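Local atomic coordinates of 6-aminohexanoate-dimer hydrolase (Bacillus anthracis, PDB entry 4GB7), a protein that probably hydrolyses the amide bond of 6-aminohexanoate dimers and related amides, and belongs to the serine beta-lactamase-like family. Residues K229-L234 against L257-R262; A287-V290 against I296-A299. One frame throughout, in Å; residues are numbered along the deposited sequence.

How the contacts relate
Contact 1 joins the helices 230-235 and 251-265 through their side chains. Contact 2 joins the strand 287-290 to the loop that follows it. Their centres lie about 12 Å apart, and they meet directly. Arg262 NH2 of contact 1 forms a salt bridge of 2.9 Å with Glu297 OE1 of contact 2. Ala258 CB packs at 3.2 Å against Ala299 CB. Ile230 CD1 sits 3.4 Å from Glu297 O, so both helices of contact 1 touch the loop. The side chain of Ala299 lies near, without touching, a group consistent with a serine beta-lactamase-type active site: Ser140 and Lys143, which fit an SxxK pattern, and Tyr249, which may supply the second hydroxyl.

Contact 1 of 2, residues K229-L234 against L257-R262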
ATOM      1  N   LYS A 229      -4.934  -1.944 -21.289  1.00 21.46           N
ATOM      2  CA  LYS A 229      -5.362  -1.106 -20.197  1.00 21.91           C
ATOM      3  C   LYS A 229      -5.665  -2.038 -19.039  1.00 19.15           C
ATOM      4  O   LYS A 229      -5.842  -3.226 -19.242  1.00 20.74           O
ATOM      5  CB  LYS A 229      -6.574  -0.303 -20.613  1.00 21.12           C
ATOM      6  CG  LYS A 229      -7.795  -1.121 -20.935  1.00 24.98           C
ATOM      7  CD  LYS A 229      -8.921  -0.219 -21.401  1.00 30.12           C
ATOM      8  CE  LYS A 229     -10.187  -0.991 -21.660  1.00 37.30           C
ATOM      9  NZ  LYS A 229     -11.348  -0.092 -21.841  1.00 55.71           N
ATOM     10  N   ILE A 230      -5.749  -1.501 -17.823  1.00 19.53           N
ATOM     11  CA  ILE A 230      -5.932  -2.323 -16.616  1.00 17.69           C
ATOM     12  C   ILE A 230      -7.160  -3.251 -16.702  1.00 19.04           C
ATOM     13  O   ILE A 230      -7.086  -4.427 -16.334  1.00 19.24           O
ATOM     14  CB  ILE A 230      -5.970  -1.429 -15.352  1.00 17.57           C
ATOM     15  CG1 ILE A 230      -4.604  -0.786 -15.104  1.00 18.42           C
ATOM     16  CG2 ILE A 230      -6.396  -2.227 -14.107  1.00 20.22           C
ATOM     17  CD1 ILE A 230      -4.702   0.340 -14.093  1.00 20.16           C
ATOM     18  N   TYR A 231      -8.284  -2.747 -17.188  1.00 20.54           N
ATOM     19  CA  TYR A 231      -9.445  -3.590 -17.223  1.00 20.69           C
ATOM     20  C   TYR A 231      -9.307  -4.795 -18.145  1.00 21.91           C
ATOM     21  O   TYR A 231      -9.948  -5.842 -17.901  1.00 22.50           O
ATOM     22  CB  TYR A 231     -10.682  -2.780 -17.593  1.00 20.78           C
ATOM     23  CG  TYR A 231     -11.057  -1.641 -16.645  1.00 20.08           C
ATOM     24  CD1 TYR A 231     -10.637  -1.610 -15.320  1.00 19.60           C
ATOM     25  CD2 TYR A 231     -11.843  -0.602 -17.078  1.00 22.12           C
ATOM     26  CE1 TYR A 231     -10.992  -0.588 -14.476  1.00 22.71           C
ATOM     27  CE2 TYR A 231     -12.216   0.436 -16.218  1.00 22.18           C
ATOM     28  CZ  TYR A 231     -11.786   0.445 -14.924  1.00 19.58           C
ATOM     29  OH  TYR A 231     -12.152   1.456 -14.059  1.00 22.08           O
ATOM     30  N   ASP A 232      -8.497  -4.661 -19.190  1.00 22.38           N
ATOM     31  CA  ASP A 232      -8.167  -5.804 -20.071  1.00 22.49           C
ATOM     32  C   ASP A 232      -7.557  -6.966 -19.287  1.00 22.25           C
ATOM     33  O   ASP A 232      -7.835  -8.139 -19.526  1.00 23.75           O
ATOM     34  CB  ASP A 232      -7.172  -5.399 -21.167  1.00 24.43           C
ATOM     35  CG  ASP A 232      -7.765  -4.518 -22.249  1.00 25.23           C
ATOM     36  OD1 ASP A 232      -9.014  -4.264 -22.296  1.00 26.48           O
ATOM     37  OD2 ASP A 232      -6.924  -4.099 -23.089  1.00 25.75           O
HETATM   38  N   MSE A 233      -6.683  -6.630 -18.358  1.00 22.95           N
HETATM   39  CA  MSE A 233      -6.061  -7.635 -17.499  1.00 22.41           C
HETATM   40  C   MSE A 233      -7.101  -8.401 -16.702  1.00 23.36           C
HETATM   41  O   MSE A 233      -7.023  -9.602 -16.560  1.00 21.45           O
HETATM   42  CB  MSE A 233      -5.014  -6.976 -16.577  1.00 19.94           C
HETATM   43  CG  MSE A 233      -4.317  -7.948 -15.622  1.00 24.36           C
HETATM   44 SE   MSE A 233      -3.315  -7.112 -14.222  0.70 23.66          SE
HETATM   45  CE  MSE A 233      -4.851  -6.562 -13.148  1.00 29.98           C
ATOM     46  N   LEU A 234      -8.085  -7.678 -16.173  1.00 22.74           N
ATOM     47  CA  LEU A 234      -9.121  -8.309 -15.370  1.00 21.31           C
ATOM     48  C   LEU A 234      -9.917  -9.278 -16.220  1.00 23.35           C
ATOM     49  O   LEU A 234     -10.326 -10.323 -15.721  1.00 22.07           O
ATOM     50  CB  LEU A 234     -10.028  -7.253 -14.772  1.00 20.35           C
ATOM     51  CG  LEU A 234      -9.345  -6.259 -13.814  1.00 18.63           C
ATOM     52  CD1 LEU A 234     -10.371  -5.244 -13.300  1.00 20.86           C
ATOM     53  CD2 LEU A 234      -8.536  -6.925 -12.687  1.00 21.68           C
ATOM     54  N   LEU A 257     -12.332  -3.806  -7.232  1.00 19.68           N
ATOM     55  CA  LEU A 257     -12.933  -2.926  -6.230  1.00 19.18           C
ATOM     56  C   LEU A 257     -12.876  -1.455  -6.654  1.00 16.69           C
ATOM     57  O   LEU A 257     -13.826  -0.733  -6.515  1.00 18.00           O
ATOM     58  CB  LEU A 257     -12.263  -3.147  -4.853  1.00 17.77           C
ATOM     59  CG  LEU A 257     -12.504  -4.486  -4.158  1.00 17.69           C
ATOM     60  CD1 LEU A 257     -11.648  -4.642  -2.913  1.00 20.51           C
ATOM     61  CD2 LEU A 257     -13.996  -4.655  -3.820  1.00 18.88           C
ATOM     62  N   ALA A 258     -11.740  -1.002  -7.160  1.00 17.35           N
ATOM     63  CA  ALA A 258     -11.631   0.376  -7.656  1.00 17.86           C
ATOM     64  C   ALA A 258     -12.570   0.663  -8.833  1.00 18.93           C
ATOM     65  O   ALA A 258     -13.108   1.761  -8.935  1.00 18.37           O
ATOM     66  CB  ALA A 258     -10.189   0.741  -7.972  1.00 18.41           C
ATOM     67  N   TRP A 259     -12.743  -0.321  -9.732  1.00 18.61           N
ATOM     68  CA  TRP A 259     -13.680  -0.187 -10.828  1.00 17.26           C
ATOM     69  C   TRP A 259     -15.081   0.004 -10.306  1.00 17.88           C
ATOM     70  O   TRP A 259     -15.804   0.864 -10.776  1.00 19.40           O
ATOM     71  CB  TRP A 259     -13.579  -1.404 -11.747  1.00 19.05           C
ATOM     72  CG  TRP A 259     -14.200  -1.291 -13.102  1.00 19.71           C
ATOM     73  CD1 TRP A 259     -14.954  -0.242 -13.648  1.00 19.21           C
ATOM     74  CD2 TRP A 259     -14.083  -2.277 -14.158  1.00 20.18           C
ATOM     75  NE1 TRP A 259     -15.308  -0.518 -14.956  1.00 21.81           N
ATOM     76  CE2 TRP A 259     -14.833  -1.755 -15.310  1.00 22.01           C
ATOM     77  CE3 TRP A 259     -13.463  -3.509 -14.260  1.00 20.59           C
ATOM     78  CZ2 TRP A 259     -14.904  -2.448 -16.500  1.00 23.69           C
ATOM     79  CZ3 TRP A 259     -13.544  -4.206 -15.461  1.00 22.24           C
ATOM     80  CH2 TRP A 259     -14.261  -3.690 -16.554  1.00 24.10           C
ATOM     81  N   ILE A 260     -15.430  -0.703  -9.246  1.00 17.47           N
ATOM     82  CA  ILE A 260     -16.712  -0.514  -8.589  1.00 19.71           C
ATOM     83  C   ILE A 260     -16.849   0.909  -8.025  1.00 19.14           C
ATOM     84  O   ILE A 260     -17.868   1.576  -8.237  1.00 20.11           O
ATOM     85  CB  ILE A 260     -16.931  -1.548  -7.477  1.00 18.96           C
ATOM     86  CG1 ILE A 260     -17.022  -2.957  -8.092  1.00 18.22           C
ATOM     87  CG2 ILE A 260     -18.184  -1.255  -6.659  1.00 21.43           C
ATOM     88  CD1 ILE A 260     -16.969  -4.085  -7.102  1.00 20.50           C
ATOM     89  N   ILE A 261     -15.814   1.388  -7.339  1.00 17.51           N
ATOM     90  CA  ILE A 261     -15.827   2.770  -6.836  1.00 17.53           C
ATOM     91  C   ILE A 261     -16.160   3.754  -7.963  1.00 18.17           C
ATOM     92  O   ILE A 261     -17.024   4.645  -7.806  1.00 20.50           O
ATOM     93  CB  ILE A 261     -14.496   3.137  -6.168  1.00 17.80           C
ATOM     94  CG1 ILE A 261     -14.292   2.307  -4.886  1.00 17.36           C
ATOM     95  CG2 ILE A 261     -14.413   4.639  -5.826  1.00 20.06           C
ATOM     96  CD1 ILE A 261     -12.915   2.400  -4.282  1.00 18.82           C
ATOM     97  N   ARG A 262     -15.448   3.629  -9.078  1.00 18.94           N
ATOM     98  CA  ARG A 262     -15.593   4.574 -10.181  1.00 18.01           C
ATOM     99  C   ARG A 262     -16.988   4.495 -10.760  1.00 20.05           C
ATOM    100  O   ARG A 262     -17.616   5.505 -11.025  1.00 20.52           O
ATOM    101  CB  ARG A 262     -14.562   4.316 -11.250  1.00 19.46           C
ATOM    102  CG  ARG A 262     -13.094   4.523 -10.862  1.00 19.86           C
ATOM    103  CD  ARG A 262     -12.159   4.042 -11.953  1.00 20.40           C
ATOM    104  NE  ARG A 262     -10.771   4.028 -11.485  1.00 20.12           N
ATOM    105  CZ  ARG A 262     -10.044   2.941 -11.236  1.00 20.29           C
ATOM    106  NH1 ARG A 262     -10.472   1.717 -11.566  1.00 20.34           N
ATOM    107  NH2 ARG A 262      -8.809   3.062 -10.787  1.00 20.63           N
TER
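Tyr231 lays its ring flat over the indole of Trp259, and this stack makes up most of the contact between helices 230-235 and 251-265. The phenol ring and the five-membered ring of Trp259 have centroids 3.6 Å apart. Their planes differ by 6°, a face-to-face stack. Tyr231 CB lies over the six-membered ring in a CH-pi contact. The phenol therefore runs along the indole, with its hydroxyl end at Trp259 CD1. In Trp259, CG is anti to the backbone N (chi1 -165°), which carries the indole across to the tyrosine.

Apolar packing adds a smaller part. Leu234 CD1 reaches Trp259 CE3 at 3.7 Å, and the leucine and the indole pass alongside one another, heading opposite ways. Leu234 also touches Glu255 and Thr256 of the longer helix.

The polar part is one hydrogen bond. Arg262 NH1 donates to Tyr231 OH over 3.0 Å. The bond is bent, with an angle of 138° at the hydrogen, and the oxygen is tilted out of the guanidinium plane. Arg262 CD also comes within 3.3 Å of Tyr231 OH. NH2 of the same guanidinium forms a salt bridge with Glu297, and both Ile296 and Leu269 touch the arginine side chain.

The helix axes stay 12.0 Å apart at these segments, so large side chains span the gap. The stack fixes the tilt of the phenol, and the arginine bond holds its hydroxyl end. The positive charge at that oxygen would probably make the phenol a somewhat stronger acid, though Glu297 should offset part of this effect.

Contact 2 of 2, residues A287-V290 against I296-A299; sequences AYYV and IEQA
Tyr289 and Val290 meet Glu297 and Gln298 where strand 287-290 gives way to the loop before strand 303-305. The strand is an inner member of a four-stranded antiparallel sheet, between 66-69 and 303-305. The loop contains an inverse gamma turn centred on Gln298.

Ala287 and Tyr288 tie the strand into this sheet, through backbone hydrogen bonds to Val69 and Asn304 respectively.

Tyr289 makes the first contact. Tyr289 CB lies 3.4 Å from Glu297 CG, and the glutamate chain runs across the tyrosine nearly perpendicular to it. The ring and carboxylate planes stand 70° apart. Glu297 bends at chi2 (88°), which turns its carboxylate away from the tyrosine after CB and CG have packed on it. There, besides the bridge to Arg262, OE2 accepts hydrogen bonds from Asn67 ND2 and from the backbone N of Ala270, so the buried charge links the loop to strand 66-69 and to helices 251-265 and 269-278. At the edge of the tyrosine ring, Tyr289 CD1 comes within 3.6 Å of Gln298 O.

Val290 supplies the direct backbone link. Val290 O accepts from Gln298 N at 2.9 Å, with a nearly straight N-H...O angle of 166°. The donor lies in the carbonyl plane. Glu297 CA makes a longer C-H...O contact with the same oxygen. The valine and glutamine side chains run alongside each other in one direction, with Val290 CG1 3.8 Å from Gln298 NE2. Gln298 NE2 is also hydrogen-bonded to Ser215 OG.

A water completes the link: it accepts from Tyr289 OH at 2.8 Å and donates to Ala299 O at 2.7 Å.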
ATOM      1  N   ALA A 287      -1.056  14.020  -3.396  1.00 18.99           N
ATOM      2  CA  ALA A 287      -0.579  12.716  -3.793  1.00 16.34           C
ATOM      3  C   ALA A 287      -0.922  12.565  -5.288  1.00 15.17           C
ATOM      4  O   ALA A 287      -1.428  13.509  -5.931  1.00 17.93           O
ATOM      5  CB  ALA A 287      -1.173  11.598  -2.931  1.00 18.70           C
ATOM      6  N   TYR A 288      -0.579  11.440  -5.856  1.00 16.41           N
ATOM      7  CA  TYR A 288      -0.985  11.120  -7.221  1.00 17.29           C
ATOM      8  C   TYR A 288      -0.969   9.624  -7.460  1.00 18.48           C
ATOM      9  O   TYR A 288      -0.210   8.880  -6.790  1.00 17.76           O
ATOM     10  CB  TYR A 288      -0.128  11.844  -8.251  1.00 17.85           C
ATOM     11  CG  TYR A 288       1.345  11.517  -8.281  1.00 15.32           C
ATOM     12  CD1 TYR A 288       1.846  10.348  -8.924  1.00 15.05           C
ATOM     13  CD2 TYR A 288       2.258  12.408  -7.730  1.00 17.18           C
ATOM     14  CE1 TYR A 288       3.237  10.114  -8.965  1.00 16.47           C
ATOM     15  CE2 TYR A 288       3.614  12.175  -7.789  1.00 18.79           C
ATOM     16  CZ  TYR A 288       4.092  11.027  -8.430  1.00 16.15           C
ATOM     17  OH  TYR A 288       5.448  10.762  -8.535  1.00 17.92           O
ATOM     18  N   TYR A 289      -1.833   9.180  -8.375  1.00 18.82           N
ATOM     19  CA  TYR A 289      -1.828   7.814  -8.850  1.00 16.39           C
ATOM     20  C   TYR A 289      -1.219   7.702 -10.237  1.00 16.47           C
ATOM     21  O   TYR A 289      -1.596   8.449 -11.146  1.00 18.03           O
ATOM     22  CB  TYR A 289      -3.246   7.267  -9.032  1.00 18.37           C
ATOM     23  CG  TYR A 289      -3.911   6.709  -7.806  1.00 15.12           C
ATOM     24  CD1 TYR A 289      -3.658   5.392  -7.373  1.00 16.74           C
ATOM     25  CD2 TYR A 289      -4.820   7.481  -7.078  1.00 16.20           C
ATOM     26  CE1 TYR A 289      -4.283   4.877  -6.247  1.00 17.76           C
ATOM     27  CE2 TYR A 289      -5.451   6.952  -5.968  1.00 17.30           C
ATOM     28  CZ  TYR A 289      -5.213   5.665  -5.564  1.00 19.42           C
ATOM     29  OH  TYR A 289      -5.884   5.230  -4.424  1.00 18.41           O
ATOM     30  N   VAL A 290      -0.309   6.742 -10.393  1.00 17.28           N
ATOM     31  CA  VAL A 290       0.075   6.286 -11.719  1.00 17.42           C
ATOM     32  C   VAL A 290      -1.160   5.668 -12.368  1.00 16.88           C
ATOM     33  O   VAL A 290      -1.935   4.958 -11.718  1.00 19.53           O
ATOM     34  CB  VAL A 290       1.240   5.308 -11.645  1.00 18.06           C
ATOM     35  CG1 VAL A 290       1.457   4.589 -12.966  1.00 21.39           C
ATOM     36  CG2 VAL A 290       2.487   6.069 -11.136  1.00 16.75           C
ATOM     37  N   ILE A 296      -7.001   5.427 -16.137  1.00 18.90           N
ATOM     38  CA  ILE A 296      -7.476   4.601 -15.025  1.00 18.16           C
ATOM     39  C   ILE A 296      -6.316   4.332 -14.090  1.00 19.75           C
ATOM     40  O   ILE A 296      -5.264   3.815 -14.502  1.00 21.38           O
ATOM     41  CB  ILE A 296      -8.097   3.275 -15.516  1.00 21.08           C
ATOM     42  CG1 ILE A 296      -9.376   3.527 -16.323  1.00 24.60           C
ATOM     43  CG2 ILE A 296      -8.380   2.334 -14.362  1.00 19.22           C
ATOM     44  CD1 ILE A 296     -10.473   4.272 -15.613  1.00 25.45           C
ATOM     45  N   GLU A 297      -6.532   4.617 -12.801  1.00 18.38           N
ATOM     46  CA  GLU A 297      -5.467   4.506 -11.825  1.00 16.55           C
ATOM     47  C   GLU A 297      -5.126   3.031 -11.525  1.00 16.28           C
ATOM     48  O   GLU A 297      -5.998   2.182 -11.531  1.00 18.37           O
ATOM     49  CB  GLU A 297      -5.849   5.154 -10.485  1.00 18.93           C
ATOM     50  CG  GLU A 297      -6.258   6.621 -10.559  1.00 18.83           C
ATOM     51  CD  GLU A 297      -7.709   6.883 -10.832  1.00 17.94           C
ATOM     52  OE1 GLU A 297      -8.455   5.940 -11.201  1.00 21.15           O
ATOM     53  OE2 GLU A 297      -8.064   8.100 -10.759  1.00 20.79           O
ATOM     54  N   GLN A 298      -3.838   2.750 -11.282  1.00 16.28           N
ATOM     55  CA  GLN A 298      -3.422   1.507 -10.631  1.00 16.23           C
ATOM     56  C   GLN A 298      -3.827   1.593  -9.172  1.00 18.57           C
ATOM     57  O   GLN A 298      -3.025   2.023  -8.350  1.00 18.97           O
ATOM     58  CB  GLN A 298      -1.891   1.352 -10.645  1.00 18.50           C
ATOM     59  CG  GLN A 298      -1.303   1.177 -12.004  1.00 19.52           C
ATOM     60  CD  GLN A 298       0.197   1.133 -11.952  1.00 21.38           C
ATOM     61  OE1 GLN A 298       0.802   1.390 -10.905  1.00 27.01           O
ATOM     62  NE2 GLN A 298       0.804   0.853 -13.078  1.00 25.25           N
ATOM     63  N   ALA A 299      -5.042   1.163  -8.858  1.00 17.21           N
ATOM     64  CA  ALA A 299      -5.522   1.170  -7.502  1.00 17.30           C
ATOM     65  C   ALA A 299      -4.691   0.294  -6.557  1.00 16.08           C
ATOM     66  O   ALA A 299      -4.655   0.524  -5.344  1.00 18.82           O
ATOM     67  CB  ALA A 299      -6.995   0.701  -7.472  1.00 19.37           C
TER
HETATM   68  O   HOH W   1      -5.953   2.487  -4.024  1.00 18.10           O